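Local coordinates for protein TRAP dicarboxylate transporter-DctP subunit (Rhodobacter sphaeroides, PDB 4PE3) that probably captures an organic acid in the periplasm and delivers it to a TRAP transporter for uptake into the cell, at residues 155-159 and 220-226; 171-177 and 208-214; 216-221 and 281-286; 181-185 and 236-240. One frame throughout, in Å; residues are numbered along the deposited sequence.

Contact 1 of 4, residues 155-159 and 220-226. With ZN (zinc ion), chain F; ZN (zinc ion), chain H.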
loop_
_atom_site.group_PDB
_atom_site.type_symbol
_atom_site.label_atom_id
_atom_site.label_comp_id
_atom_site.label_asym_id
_atom_site.label_seq_id
_atom_site.Cartn_x
_atom_site.Cartn_y
_atom_site.Cartn_z
ATOM N N GLU A 155 0.200 -4.297 -6.084
ATOM C CA GLU A 155 -0.161 -4.156 -7.498
ATOM C C GLU A 155 0.548 -5.200 -8.329
ATOM O O GLU A 155 1.637 -5.646 -7.957
ATOM C CB GLU A 155 0.185 -2.753 -7.997
ATOM C CG GLU A 155 -0.589 -1.617 -7.290
ATOM C CD GLU A 155 -0.546 -0.318 -8.060
ATOM O OE1 GLU A 155 0.156 -0.234 -9.061
ATOM O OE2 GLU A 155 -1.211 0.661 -7.647
ATOM N N ALA A 156 -0.067 -5.606 -9.438
ATOM C CA ALA A 156 0.619 -6.403 -10.447
ATOM C C ALA A 156 1.121 -5.482 -11.543
ATOM O O ALA A 156 0.586 -4.402 -11.741
ATOM C CB ALA A 156 -0.328 -7.428 -11.014
ATOM N N PHE A 157 2.152 -5.906 -12.270
ATOM C CA PHE A 157 2.708 -5.081 -13.330
ATOM C C PHE A 157 2.067 -5.473 -14.647
ATOM O O PHE A 157 1.850 -6.652 -14.908
ATOM C CB PHE A 157 4.235 -5.329 -13.396
ATOM C CG PHE A 157 5.022 -4.241 -14.097
ATOM C CD1 PHE A 157 4.940 -2.934 -13.682
ATOM C CD2 PHE A 157 5.882 -4.542 -15.128
ATOM C CE1 PHE A 157 5.664 -1.926 -14.304
ATOM C CE2 PHE A 157 6.622 -3.546 -15.761
ATOM C CZ PHE A 157 6.517 -2.233 -15.329
ATOM N N VAL A 158 1.877 -4.473 -15.498
ATOM C CA VAL A 158 1.360 -4.644 -16.852
ATOM C C VAL A 158 2.548 -4.508 -17.812
ATOM O O VAL A 158 3.290 -3.531 -17.728
ATOM C CB VAL A 158 0.318 -3.566 -17.168
ATOM C CG1 VAL A 158 -0.072 -3.608 -18.664
ATOM C CG2 VAL A 158 -0.900 -3.720 -16.267
ATOM N N SER A 159 2.743 -5.479 -18.698
ATOM C CA SER A 159 3.823 -5.378 -19.672
ATOM C C SER A 159 3.495 -6.117 -20.958
ATOM O O SER A 159 3.007 -7.236 -20.919
ATOM C CB SER A 159 5.160 -5.897 -19.095
ATOM O OG SER A 159 6.183 -5.718 -20.060
ATOM N N ASN A 220 -6.314 -5.149 -13.309
ATOM C CA ASN A 220 -5.570 -5.112 -14.568
ATOM C C ASN A 220 -6.211 -6.058 -15.569
ATOM O O ASN A 220 -6.352 -5.721 -16.776
ATOM C CB ASN A 220 -4.107 -5.496 -14.351
ATOM C CG ASN A 220 -3.358 -4.526 -13.484
ATOM O OD1 ASN A 220 -3.845 -3.462 -13.132
ATOM N ND2 ASN A 220 -2.129 -4.918 -13.104
ATOM N N GLN A 221 -6.593 -7.224 -15.084
ATOM C CA GLN A 221 -7.215 -8.263 -15.897
ATOM C C GLN A 221 -8.592 -7.834 -16.401
ATOM O O GLN A 221 -8.897 -7.921 -17.591
ATOM C CB GLN A 221 -7.334 -9.570 -15.118
ATOM C CG GLN A 221 -7.865 -10.750 -15.975
ATOM C CD GLN A 221 -6.927 -11.172 -17.103
ATOM O OE1 GLN A 221 -5.727 -10.982 -17.034
ATOM N NE2 GLN A 221 -7.502 -11.753 -18.167
ATOM N N ASP A 222 -9.418 -7.323 -15.497
ATOM C CA ASP A 222 -10.770 -6.891 -15.857
ATOM C C ASP A 222 -10.764 -5.768 -16.870
ATOM O O ASP A 222 -11.704 -5.644 -17.675
ATOM C CB ASP A 222 -11.523 -6.382 -14.630
ATOM C CG ASP A 222 -12.236 -7.460 -13.873
ATOM O OD1 ASP A 222 -12.246 -8.642 -14.260
ATOM O OD2 ASP A 222 -12.834 -7.099 -12.831
ATOM N N THR A 223 -9.727 -4.943 -16.833
ATOM C CA THR A 223 -9.631 -3.768 -17.666
ATOM C C THR A 223 -9.199 -4.132 -19.098
ATOM O O THR A 223 -9.352 -3.340 -20.029
ATOM C CB THR A 223 -8.725 -2.714 -16.972
ATOM O OG1 THR A 223 -9.313 -2.339 -15.706
ATOM C CG2 THR A 223 -8.574 -1.482 -17.813
ATOM N N GLY A 224 -8.728 -5.365 -19.288
ATOM C CA GLY A 224 -8.206 -5.803 -20.566
ATOM C C GLY A 224 -6.715 -5.538 -20.779
ATOM O O GLY A 224 -6.173 -5.852 -21.841
HETATM N N MSE A 225 -6.062 -4.946 -19.783
HETATM C CA MSE A 225 -4.630 -4.654 -19.856
HETATM C C MSE A 225 -3.805 -5.884 -20.257
HETATM O O MSE A 225 -2.951 -5.814 -21.150
HETATM C CB MSE A 225 -4.106 -4.183 -18.499
HETATM C CG MSE A 225 -4.660 -2.885 -17.990
HETATM SE SE MSE A 225 -4.434 -1.455 -19.295
HETATM C CE MSE A 225 -5.255 -0.035 -18.274
ATOM N N ASN A 226 -4.045 -7.003 -19.590
ATOM C CA ASN A 226 -3.237 -8.201 -19.771
ATOM C C ASN A 226 -3.526 -8.869 -21.105
ATOM O O ASN A 226 -2.711 -9.667 -21.588
ATOM C CB ASN A 226 -3.479 -9.177 -18.642
ATOM C CG ASN A 226 -3.050 -8.624 -17.290
ATOM O OD1 ASN A 226 -2.135 -7.812 -17.194
ATOM N ND2 ASN A 226 -3.707 -9.070 -16.256
HETATM ZN ZN ZN F . -0.391 1.746 -9.298
HETATM ZN ZN ZN H . -14.171 -8.319 -12.003
HETATM O O HOH W 1 -0.990 -7.195 -14.604
HETATM O O HOH W 2 0.304 -7.165 -18.542
HETATM O O HOH W 3 1.032 2.358 -7.883
HETATM O O HOH W 4 -1.721 3.235 -9.262
#

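Contact 2 of 4, residues 171-177 and 208-214. With ZN (zinc ion), chain F.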
loop_
_atom_site.group_PDB
_atom_site.type_symbol
_atom_site.label_atom_id
_atom_site.label_comp_id
_atom_site.label_asym_id
_atom_site.label_seq_id
_atom_site.Cartn_x
_atom_site.Cartn_y
_atom_site.Cartn_z
ATOM N N GLY A 171 15.335 0.474 -20.993
ATOM C CA GLY A 171 14.772 1.024 -22.216
ATOM C C GLY A 171 13.253 0.955 -22.334
ATOM O O GLY A 171 12.672 1.525 -23.264
ATOM N N VAL A 172 12.586 0.254 -21.423
ATOM C CA VAL A 172 11.138 0.049 -21.527
ATOM C C VAL A 172 10.423 1.322 -21.136
ATOM O O VAL A 172 10.756 1.946 -20.124
ATOM C CB VAL A 172 10.707 -1.109 -20.606
ATOM C CG1 VAL A 172 9.214 -1.330 -20.647
ATOM C CG2 VAL A 172 11.474 -2.395 -21.023
ATOM N N LYS A 173 9.448 1.717 -21.953
ATOM C CA LYS A 173 8.597 2.852 -21.652
ATOM C C LYS A 173 7.527 2.390 -20.683
ATOM O O LYS A 173 6.671 1.603 -21.053
ATOM C CB LYS A 173 7.970 3.419 -22.926
ATOM C CG LYS A 173 9.000 4.097 -23.813
ATOM C CD LYS A 173 8.530 4.313 -25.251
ATOM C CE LYS A 173 8.630 3.012 -26.095
ATOM N NZ LYS A 173 8.480 3.187 -27.591
ATOM N N VAL A 174 7.621 2.851 -19.433
ATOM C CA VAL A 174 6.737 2.397 -18.356
ATOM C C VAL A 174 5.895 3.538 -17.816
ATOM O O VAL A 174 6.430 4.503 -17.278
ATOM C CB VAL A 174 7.577 1.847 -17.163
ATOM C CG1 VAL A 174 6.676 1.383 -16.033
ATOM C CG2 VAL A 174 8.523 0.737 -17.597
ATOM N N ARG A 175 4.577 3.466 -17.978
ATOM C CA ARG A 175 3.717 4.429 -17.307
ATOM C C ARG A 175 3.949 4.370 -15.793
ATOM O O ARG A 175 3.772 3.324 -15.172
ATOM C CB ARG A 175 2.247 4.179 -17.637
ATOM C CG ARG A 175 1.315 5.217 -17.017
ATOM C CD ARG A 175 0.739 4.774 -15.703
ATOM N NE ARG A 175 -0.216 5.774 -15.212
ATOM C CZ ARG A 175 -1.115 5.558 -14.261
ATOM N NH1 ARG A 175 -1.184 4.381 -13.655
ATOM N NH2 ARG A 175 -1.949 6.539 -13.917
ATOM N N SER A 176 4.298 5.517 -15.230
ATOM C CA SER A 176 4.756 5.587 -13.843
ATOM C C SER A 176 4.183 6.838 -13.202
ATOM O O SER A 176 4.356 7.922 -13.728
ATOM C CB SER A 176 6.289 5.686 -13.792
ATOM O OG SER A 176 6.983 4.604 -14.386
ATOM N N PRO A 177 3.533 6.704 -12.043
ATOM C CA PRO A 177 3.217 7.915 -11.288
ATOM C C PRO A 177 4.477 8.711 -10.968
ATOM O O PRO A 177 5.535 8.134 -10.706
ATOM C CB PRO A 177 2.576 7.359 -10.019
ATOM C CG PRO A 177 1.952 6.070 -10.449
ATOM C CD PRO A 177 2.948 5.508 -11.419
ATOM N N VAL A 208 2.775 4.027 -27.232
ATOM C CA VAL A 208 3.329 5.151 -26.474
ATOM C C VAL A 208 4.023 4.651 -25.211
ATOM O O VAL A 208 5.029 5.215 -24.757
ATOM C CB VAL A 208 2.222 6.132 -26.076
ATOM C CG1 VAL A 208 2.750 7.171 -25.100
ATOM C CG2 VAL A 208 1.639 6.784 -27.322
ATOM N N ILE A 209 3.475 3.596 -24.628
ATOM C CA ILE A 209 4.120 2.859 -23.552
ATOM C C ILE A 209 4.144 1.363 -23.877
ATOM O O ILE A 209 3.326 0.857 -24.651
ATOM C CB ILE A 209 3.409 3.070 -22.188
ATOM C CG1 ILE A 209 1.912 2.770 -22.323
ATOM C CG2 ILE A 209 3.626 4.492 -21.693
ATOM C CD1 ILE A 209 1.142 2.818 -21.011
ATOM N N ASP A 210 5.089 0.667 -23.265
ATOM C CA ASP A 210 5.286 -0.764 -23.397
ATOM C C ASP A 210 4.833 -1.528 -22.153
ATOM O O ASP A 210 4.652 -2.743 -22.167
ATOM C CB ASP A 210 6.801 -1.088 -23.512
ATOM C CG ASP A 210 7.540 -0.300 -24.597
ATOM O OD1 ASP A 210 7.134 -0.350 -25.780
ATOM O OD2 ASP A 210 8.600 0.308 -24.287
ATOM N N ALA A 211 4.671 -0.801 -21.056
ATOM C CA ALA A 211 4.407 -1.391 -19.744
ATOM C C ALA A 211 3.795 -0.320 -18.839
ATOM O O ALA A 211 3.861 0.869 -19.144
ATOM C CB ALA A 211 5.701 -1.915 -19.131
ATOM N N ALA A 212 3.235 -0.727 -17.714
ATOM C CA ALA A 212 2.593 0.230 -16.838
ATOM C C ALA A 212 2.438 -0.236 -15.426
ATOM O O ALA A 212 2.122 -1.389 -15.164
ATOM C CB ALA A 212 1.201 0.587 -17.381
ATOM N N ASP A 213 2.632 0.718 -14.517
ATOM C CA ASP A 213 1.954 0.705 -13.235
ATOM C C ASP A 213 0.476 0.931 -13.488
ATOM O O ASP A 213 0.120 1.893 -14.150
ATOM C CB ASP A 213 2.536 1.844 -12.375
ATOM C CG ASP A 213 1.853 1.989 -11.037
ATOM O OD1 ASP A 213 0.605 2.016 -10.993
ATOM O OD2 ASP A 213 2.569 2.114 -10.016
ATOM N N TYR A 214 -0.378 0.053 -12.985
ATOM C CA TYR A 214 -1.802 0.309 -13.001
ATOM C C TYR A 214 -2.309 -0.053 -11.606
ATOM O O TYR A 214 -2.084 0.744 -10.636
ATOM C CB TYR A 214 -2.502 -0.404 -14.175
ATOM C CG TYR A 214 -3.876 0.163 -14.473
ATOM C CD1 TYR A 214 -4.019 1.437 -15.007
ATOM C CD2 TYR A 214 -5.020 -0.559 -14.189
ATOM C CE1 TYR A 214 -5.267 1.976 -15.246
ATOM C CE2 TYR A 214 -6.281 -0.029 -14.435
ATOM C CZ TYR A 214 -6.382 1.225 -14.970
ATOM O OH TYR A 214 -7.632 1.732 -15.224
HETATM ZN ZN ZN F . -0.391 1.746 -9.298
HETATM O O HOH W 3 1.032 2.358 -7.883
HETATM O O HOH W 4 -1.721 3.235 -9.262
#

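Contact 3 of 4, residues 216-221 and 281-286. With IMD (imidazole), chain C; EDO (1,2-ethanediol), chain D.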
loop_
_atom_site.group_PDB
_atom_site.type_symbol
_atom_site.label_atom_id
_atom_site.label_comp_id
_atom_site.label_asym_id
_atom_site.label_seq_id
_atom_site.Cartn_x
_atom_site.Cartn_y
_atom_site.Cartn_z
ATOM N N VAL A 216 -4.005 -3.716 -8.962
ATOM C CA VAL A 216 -3.888 -5.103 -8.606
ATOM C C VAL A 216 -4.261 -5.961 -9.812
ATOM O O VAL A 216 -4.951 -5.491 -10.728
ATOM C CB VAL A 216 -4.751 -5.435 -7.380
ATOM C CG1 VAL A 216 -4.302 -4.567 -6.209
ATOM C CG2 VAL A 216 -6.242 -5.232 -7.652
ATOM N N PHE A 217 -3.809 -7.203 -9.814
ATOM C CA PHE A 217 -4.024 -8.076 -10.971
ATOM C C PHE A 217 -5.488 -8.174 -11.389
ATOM O O PHE A 217 -5.808 -8.164 -12.588
ATOM C CB PHE A 217 -3.445 -9.476 -10.752
ATOM C CG PHE A 217 -3.292 -10.275 -12.032
ATOM C CD1 PHE A 217 -4.376 -10.974 -12.567
ATOM C CD2 PHE A 217 -2.102 -10.289 -12.718
ATOM C CE1 PHE A 217 -4.234 -11.701 -13.745
ATOM C CE2 PHE A 217 -1.953 -11.013 -13.900
ATOM C CZ PHE A 217 -3.017 -11.715 -14.411
ATOM N N SER A 218 -6.374 -8.293 -10.416
ATOM C CA SER A 218 -7.787 -8.471 -10.753
ATOM C C SER A 218 -8.342 -7.285 -11.546
ATOM O O SER A 218 -9.152 -7.475 -12.453
ATOM C CB SER A 218 -8.620 -8.732 -9.501
ATOM O OG SER A 218 -8.463 -7.667 -8.585
ATOM N N VAL A 219 -7.929 -6.077 -11.213
ATOM C CA VAL A 219 -8.303 -4.890 -11.950
ATOM C C VAL A 219 -7.615 -4.860 -13.289
ATOM O O VAL A 219 -8.261 -4.569 -14.306
ATOM C CB VAL A 219 -7.982 -3.609 -11.128
ATOM C CG1 VAL A 219 -8.141 -2.350 -11.957
ATOM C CG2 VAL A 219 -8.861 -3.546 -9.873
ATOM N N ASN A 220 -6.314 -5.149 -13.309
ATOM C CA ASN A 220 -5.570 -5.112 -14.568
ATOM C C ASN A 220 -6.211 -6.058 -15.569
ATOM O O ASN A 220 -6.352 -5.721 -16.776
ATOM C CB ASN A 220 -4.107 -5.496 -14.351
ATOM C CG ASN A 220 -3.358 -4.526 -13.484
ATOM O OD1 ASN A 220 -3.845 -3.462 -13.132
ATOM N ND2 ASN A 220 -2.129 -4.918 -13.104
ATOM N N GLN A 221 -6.593 -7.224 -15.084
ATOM C CA GLN A 221 -7.215 -8.263 -15.897
ATOM C C GLN A 221 -8.592 -7.834 -16.401
ATOM O O GLN A 221 -8.897 -7.921 -17.591
ATOM C CB GLN A 221 -7.334 -9.570 -15.118
ATOM C CG GLN A 221 -7.865 -10.750 -15.975
ATOM C CD GLN A 221 -6.927 -11.172 -17.103
ATOM O OE1 GLN A 221 -5.727 -10.982 -17.034
ATOM N NE2 GLN A 221 -7.502 -11.753 -18.167
ATOM N N ARG A 281 -9.353 -12.671 -5.291
ATOM C CA ARG A 281 -9.787 -12.011 -6.507
ATOM C C ARG A 281 -8.642 -12.024 -7.523
ATOM O O ARG A 281 -8.860 -12.234 -8.720
ATOM C CB ARG A 281 -10.219 -10.580 -6.245
ATOM C CG ARG A 281 -11.443 -10.423 -5.339
ATOM C CD ARG A 281 -12.729 -10.764 -6.034
ATOM N NE ARG A 281 -13.082 -12.157 -5.812
ATOM C CZ ARG A 281 -13.612 -12.626 -4.686
ATOM N NH1 ARG A 281 -13.888 -13.916 -4.574
ATOM N NH2 ARG A 281 -13.861 -11.808 -3.663
ATOM N N ASP A 282 -7.417 -11.756 -7.068
ATOM C CA ASP A 282 -6.273 -11.870 -7.978
ATOM C C ASP A 282 -6.117 -13.284 -8.530
ATOM O O ASP A 282 -5.869 -13.458 -9.721
ATOM C CB ASP A 282 -4.976 -11.483 -7.269
ATOM C CG ASP A 282 -4.782 -9.981 -7.112
ATOM O OD1 ASP A 282 -5.506 -9.185 -7.762
ATOM O OD2 ASP A 282 -3.853 -9.607 -6.351
ATOM N N LEU A 283 -6.228 -14.298 -7.667
ATOM C CA LEU A 283 -6.083 -15.685 -8.122
ATOM C C LEU A 283 -7.149 -16.029 -9.151
ATOM O O LEU A 283 -6.862 -16.722 -10.134
ATOM C CB LEU A 283 -6.132 -16.665 -6.943
ATOM C CG LEU A 283 -4.945 -16.571 -5.973
ATOM C CD1 LEU A 283 -5.204 -17.386 -4.732
ATOM C CD2 LEU A 283 -3.651 -17.015 -6.627
ATOM N N GLU A 284 -8.370 -15.564 -8.947
ATOM C CA GLU A 284 -9.431 -15.761 -9.942
ATOM C C GLU A 284 -9.031 -15.220 -11.308
ATOM O O GLU A 284 -9.247 -15.856 -12.348
ATOM C CB GLU A 284 -10.718 -15.040 -9.500
ATOM C CG GLU A 284 -11.455 -15.685 -8.331
ATOM C CD GLU A 284 -12.582 -14.846 -7.762
ATOM O OE1 GLU A 284 -12.738 -13.668 -8.159
ATOM O OE2 GLU A 284 -13.305 -15.373 -6.878
ATOM N N ALA A 285 -8.493 -14.018 -11.292
ATOM C CA ALA A 285 -8.114 -13.334 -12.505
ATOM C C ALA A 285 -6.908 -14.001 -13.163
ATOM O O ALA A 285 -6.862 -14.107 -14.384
ATOM C CB ALA A 285 -7.842 -11.881 -12.183
ATOM N N VAL A 286 -5.928 -14.441 -12.369
ATOM C CA VAL A 286 -4.752 -15.110 -12.945
ATOM C C VAL A 286 -5.170 -16.410 -13.620
ATOM O O VAL A 286 -4.687 -16.754 -14.702
ATOM C CB VAL A 286 -3.669 -15.396 -11.869
ATOM C CG1 VAL A 286 -2.537 -16.264 -12.462
ATOM C CG2 VAL A 286 -3.108 -14.096 -11.317
HETATM N N1 IMD C . -13.098 -9.779 -11.119
HETATM C C2 IMD C . -13.635 -10.789 -10.396
HETATM N N3 IMD C . -12.628 -11.566 -9.911
HETATM C C4 IMD C . -11.460 -11.046 -10.330
HETATM C C5 IMD C . -11.740 -9.908 -11.076
HETATM C C1 EDO D . -1.905 -11.106 -3.784
HETATM O O1 EDO D . -2.664 -11.443 -4.953
HETATM C C2 EDO D . -0.815 -10.086 -4.111
HETATM O O2 EDO D . 0.183 -10.680 -4.928
HETATM O O HOH W 5 -2.066 -7.984 -7.649
HETATM O O HOH W 6 -7.371 -8.140 -5.733
#

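Contact 4 of 4, residues 181-185 and 236-240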
loop_
_atom_site.group_PDB
_atom_site.type_symbol
_atom_site.label_atom_id
_atom_site.label_comp_id
_atom_site.label_asym_id
_atom_site.label_seq_id
_atom_site.Cartn_x
_atom_site.Cartn_y
_atom_site.Cartn_z
ATOM N N ILE A 181 7.960 6.215 -7.623
ATOM C CA ILE A 181 7.782 5.136 -8.605
ATOM C C ILE A 181 8.543 5.437 -9.893
ATOM O O ILE A 181 9.339 4.615 -10.352
ATOM C CB ILE A 181 6.300 4.837 -8.902
ATOM C CG1 ILE A 181 5.646 4.281 -7.645
ATOM C CG2 ILE A 181 6.172 3.838 -10.038
ATOM C CD1 ILE A 181 4.120 4.230 -7.712
ATOM N N ALA A 182 8.310 6.596 -10.503
ATOM C CA ALA A 182 9.054 6.958 -11.701
ATOM C C ALA A 182 10.566 6.963 -11.448
ATOM O O ALA A 182 11.335 6.511 -12.314
ATOM C CB ALA A 182 8.610 8.313 -12.228
ATOM N N ASN A 183 10.994 7.484 -10.294
ATOM C CA ASN A 183 12.414 7.616 -10.023
ATOM C C ASN A 183 13.092 6.261 -9.886
ATOM O O ASN A 183 14.226 6.099 -10.346
ATOM C CB ASN A 183 12.647 8.488 -8.794
ATOM C CG ASN A 183 12.269 9.934 -9.040
ATOM O OD1 ASN A 183 12.182 10.377 -10.185
ATOM N ND2 ASN A 183 12.034 10.681 -7.964
ATOM N N VAL A 184 12.412 5.282 -9.296
ATOM C CA VAL A 184 12.924 3.917 -9.222
ATOM C C VAL A 184 12.990 3.284 -10.617
ATOM O O VAL A 184 14.011 2.690 -10.982
ATOM C CB VAL A 184 12.108 3.052 -8.256
ATOM C CG1 VAL A 184 12.483 1.594 -8.348
ATOM C CG2 VAL A 184 12.327 3.540 -6.822
ATOM N N PHE A 185 11.941 3.417 -11.428
ATOM C CA PHE A 185 12.006 2.866 -12.781
ATOM C C PHE A 185 13.128 3.505 -13.584
ATOM O O PHE A 185 13.845 2.797 -14.289
ATOM C CB PHE A 185 10.645 2.904 -13.505
ATOM C CG PHE A 185 9.743 1.773 -13.095
ATOM C CD1 PHE A 185 10.040 0.478 -13.473
ATOM C CD2 PHE A 185 8.626 1.980 -12.311
ATOM C CE1 PHE A 185 9.233 -0.576 -13.100
ATOM C CE2 PHE A 185 7.829 0.906 -11.934
ATOM C CZ PHE A 185 8.145 -0.358 -12.318
ATOM N N GLY A 236 3.321 -8.598 -8.245
ATOM C CA GLY A 236 4.096 -7.436 -8.618
ATOM C C GLY A 236 5.319 -7.222 -7.737
ATOM O O GLY A 236 5.536 -7.924 -6.744
ATOM N N PHE A 237 6.099 -6.213 -8.096
ATOM C CA PHE A 237 7.398 -6.003 -7.465
ATOM C C PHE A 237 7.642 -4.559 -7.061
ATOM O O PHE A 237 8.771 -4.222 -6.696
ATOM C CB PHE A 237 8.538 -6.468 -8.395
ATOM C CG PHE A 237 8.508 -5.830 -9.746
ATOM C CD1 PHE A 237 9.060 -4.589 -9.940
ATOM C CD2 PHE A 237 7.894 -6.464 -10.820
ATOM C CE1 PHE A 237 9.023 -3.978 -11.166
ATOM C CE2 PHE A 237 7.824 -5.848 -12.047
ATOM C CZ PHE A 237 8.378 -4.599 -12.224
ATOM N N HIS A 238 6.630 -3.689 -7.087
ATOM C CA HIS A 238 6.949 -2.291 -6.869
ATOM C C HIS A 238 5.999 -1.416 -6.068
ATOM O O HIS A 238 6.457 -0.422 -5.514
ATOM C CB HIS A 238 7.291 -1.604 -8.183
ATOM C CG HIS A 238 6.111 -1.013 -8.866
ATOM N ND1 HIS A 238 5.222 -1.758 -9.609
ATOM C CD2 HIS A 238 5.652 0.259 -8.888
ATOM C CE1 HIS A 238 4.259 -0.969 -10.050
ATOM N NE2 HIS A 238 4.505 0.263 -9.639
ATOM N N SER A 239 4.704 -1.725 -5.976
ATOM C CA SER A 239 3.764 -0.817 -5.337
ATOM C C SER A 239 2.808 -1.553 -4.401
ATOM O O SER A 239 2.033 -2.408 -4.843
ATOM C CB SER A 239 2.964 -0.053 -6.373
ATOM O OG SER A 239 2.086 0.828 -5.671
ATOM N N LEU A 240 2.859 -1.234 -3.114
ATOM C CA LEU A 240 2.036 -1.877 -2.115
ATOM C C LEU A 240 1.672 -0.798 -1.089
ATOM O O LEU A 240 2.388 -0.616 -0.096
ATOM C CB LEU A 240 2.795 -3.044 -1.472
ATOM C CG LEU A 240 1.964 -4.108 -0.749
ATOM C CD1 LEU A 240 2.804 -5.371 -0.478
ATOM C CD2 LEU A 240 1.411 -3.556 0.535
#

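Contact 1 of 4, residues 155-159 and 220-226
Val158 presses its CG2 methyl against the amide of Asn220, 3.6 Å from ND2, and the same methyl lies 3.9 Å from CB of Met225, a selenomethionine. CG2 sits beside the backbone N of Val158 with CG1 anti to that N (chi1 171°), an orientation that brings both methyls within packing distance of Met225 CB. The amide of Asn220 has two further links to segment 155-159. ND2 gives a weak, bent hydrogen bond to Ala156 O (3.1 Å, 134° at the hydrogen) and donates to a water (3.0 Å) that in turn donates to Phe157 O and Asn226 OD1; OD1 of Asn220 accepts from Ser215 N. A second water joins Asn226 OD1 to Ser159 N, so both waters donate to this side-chain oxygen. The contact packs edge strand 157-159 of a four-stranded mixed sheet against helices 217-223 and 225-228. Gly224 separates these helices, ending the first in a Schellman motif with phi 88° and occupying the N-cap position of the second. At the near end of the strand segment, Glu155 chelates a zinc ion through OE1 and OE2, both 2.1 Å from the metal, alongside Asp213 OD1 and Tyr214 O.

Contact 2 of 4, residues 171-177 and 208-214
Arg175 directs CG away from its own backbone N and then bends sharply at chi2 (-95°), a course that carries the guanidinium alongside the 211-214 backbone until NH1 meets Asp213 O at 2.9 Å. Asp213 likewise has CG opposite its backbone N (chi1 177°), which sets its carboxylate beside the ring of Pro177, with CD 3.7 Å from OD2. The NH1 donor lies above the Asp213 carbonyl plane, although the acceptor is in the guanidinium plane. With NE bonded to Leu195 O and NH2 to Ser197 OG, the group is fixed in rotation by three acceptors. The carboxylate is held too: OD1 binds a zinc ion at 2.0 Å, while OD2 accepts from His238 NE2 and from a zinc-bound water. Tyr214 O is a further ligand, at 2.4 Å.

The strands run parallel, their axes 27° apart. Arg175 N donates to Ala211 O and Arg175 O accepts from Asp213 N, both at 2.9 Å, so Arg175 spans the two residues flanking Ala212. Two residues earlier, Lys173 O accepts from the backbone N of Asp210 and, weakly, from that of Ala211; Lys173 N returns a bond to the anti side of Asp210 OD2 (2.9 Å). This pairing puts strand 173-175 between 211-213 and 191-193, with helices 180-187 and 200-206 in the two connections: successive parallel beta-alpha-beta crossovers, as in other DctP-type binding proteins.

Contact 3 of 4, residues 216-221 and 281-286
The axes of helix segments 217-221 and 281-286 approach to 8.1 Å and cross at 40°, with Ser218 and Asp282 having the nearest pair of CA atoms, 4.6 Å apart. This is helix-helix packing: the short helix 217-223 starts against the flank of the 35-residue helix 257-291. Asp282 carries its polar part. OD1 accepts from Ser218 N (2.9 Å) on the anti side, placing a carboxylate beside the first turn of the short helix, where the helix dipole would probably stabilise its negative charge. OD2 reaches the same turn indirectly, through a water that accepts from Phe217 N. OD2 also accepts from a 1,2-ethanediol molecule, probably from the crystallisation liquor. Deeper in, the Phe217 ring receives Val286 CG2 over one face, 3.6 Å from the ring centroid and 15° off the normal, a CH-pi contact. Ala285 CB lies at the edge of that ring, in its plane and 3.6 Å from CD1, and the same methyl fits against Ser218 CA (3.7 Å). Arg281 and Glu284 form a side-on salt bridge, NE to OE1 and NH1 to OE2 at 2.8 Å, in the guanidinium plane but reached from above the carboxylate plane.

Contact 4 of 4, residues 181-185 and 236-240
The His238 ring is sandwiched: the edge of Phe185 comes over one face, with CE2 3.8 Å above the plane and displaced toward the rim, and CB of the neighbouring Ser239 lies against the opposite face. Ring centroids 5.2 Å apart and planes at 66° identify the Phe185-His238 pair as edge-to-face. In the plane of the Phe185 ring, at its edge, is Ile181 CG2, one helical turn back; this methyl also touches His238 CD2 at 3.8 Å, so Ile181 and Phe185 meet the imidazole together. His238 turns its CG into the position between the backbone N and the carbonyl carbon (chi1 90°), pointing the ring at helix 180-187. NE2 is bonded to Asp213 OD2, which would help fix the rotation of the imidazole.

The loop 236-240 leads into strand 243-248 of the five-stranded sheet and pairs through Ser239 with the backbone of Glu155, which lies on the connection from strand 144-150 to strand 157-159. Such paired connections between two lobes are consistent with the hinge region of a periplasmic binding protein. One residue earlier in the loop, Phe237 brings CE1 to Phe185 CZ at 3.9 Å. Trp300 stacks on the Phe237 ring and Phe308 meets it edge-to-face, while Phe157 lies nearly parallel to Phe185, so Phe185 and Phe237 belong to a larger aromatic cluster. The hydroxyl of Ser239 bonds to Asn111 ND2.

Overall arrangement
Contacts 1 and 2 meet in the four-stranded sheet, where strands 157-159 and 211-213 are antiparallel neighbours; their centres are about 12 Å apart and they share one zinc ion. Contact 2 is nested along the chain within the loop closed by contact 1. Contact 3, centred about 8 Å from the centre of contact 1, shares helix 217-223 with it and continues the packing to helix 257-291. Contact 4 lies about 11 Å from contact 2, joined to it by the Asp213-His238 bond, and about 19 Å from contact 3, centre to centre, without touching the latter. The segments of contact 4 alternate with those of the other three, tying this lobe to the interdomain connections, probably near the substrate cleft.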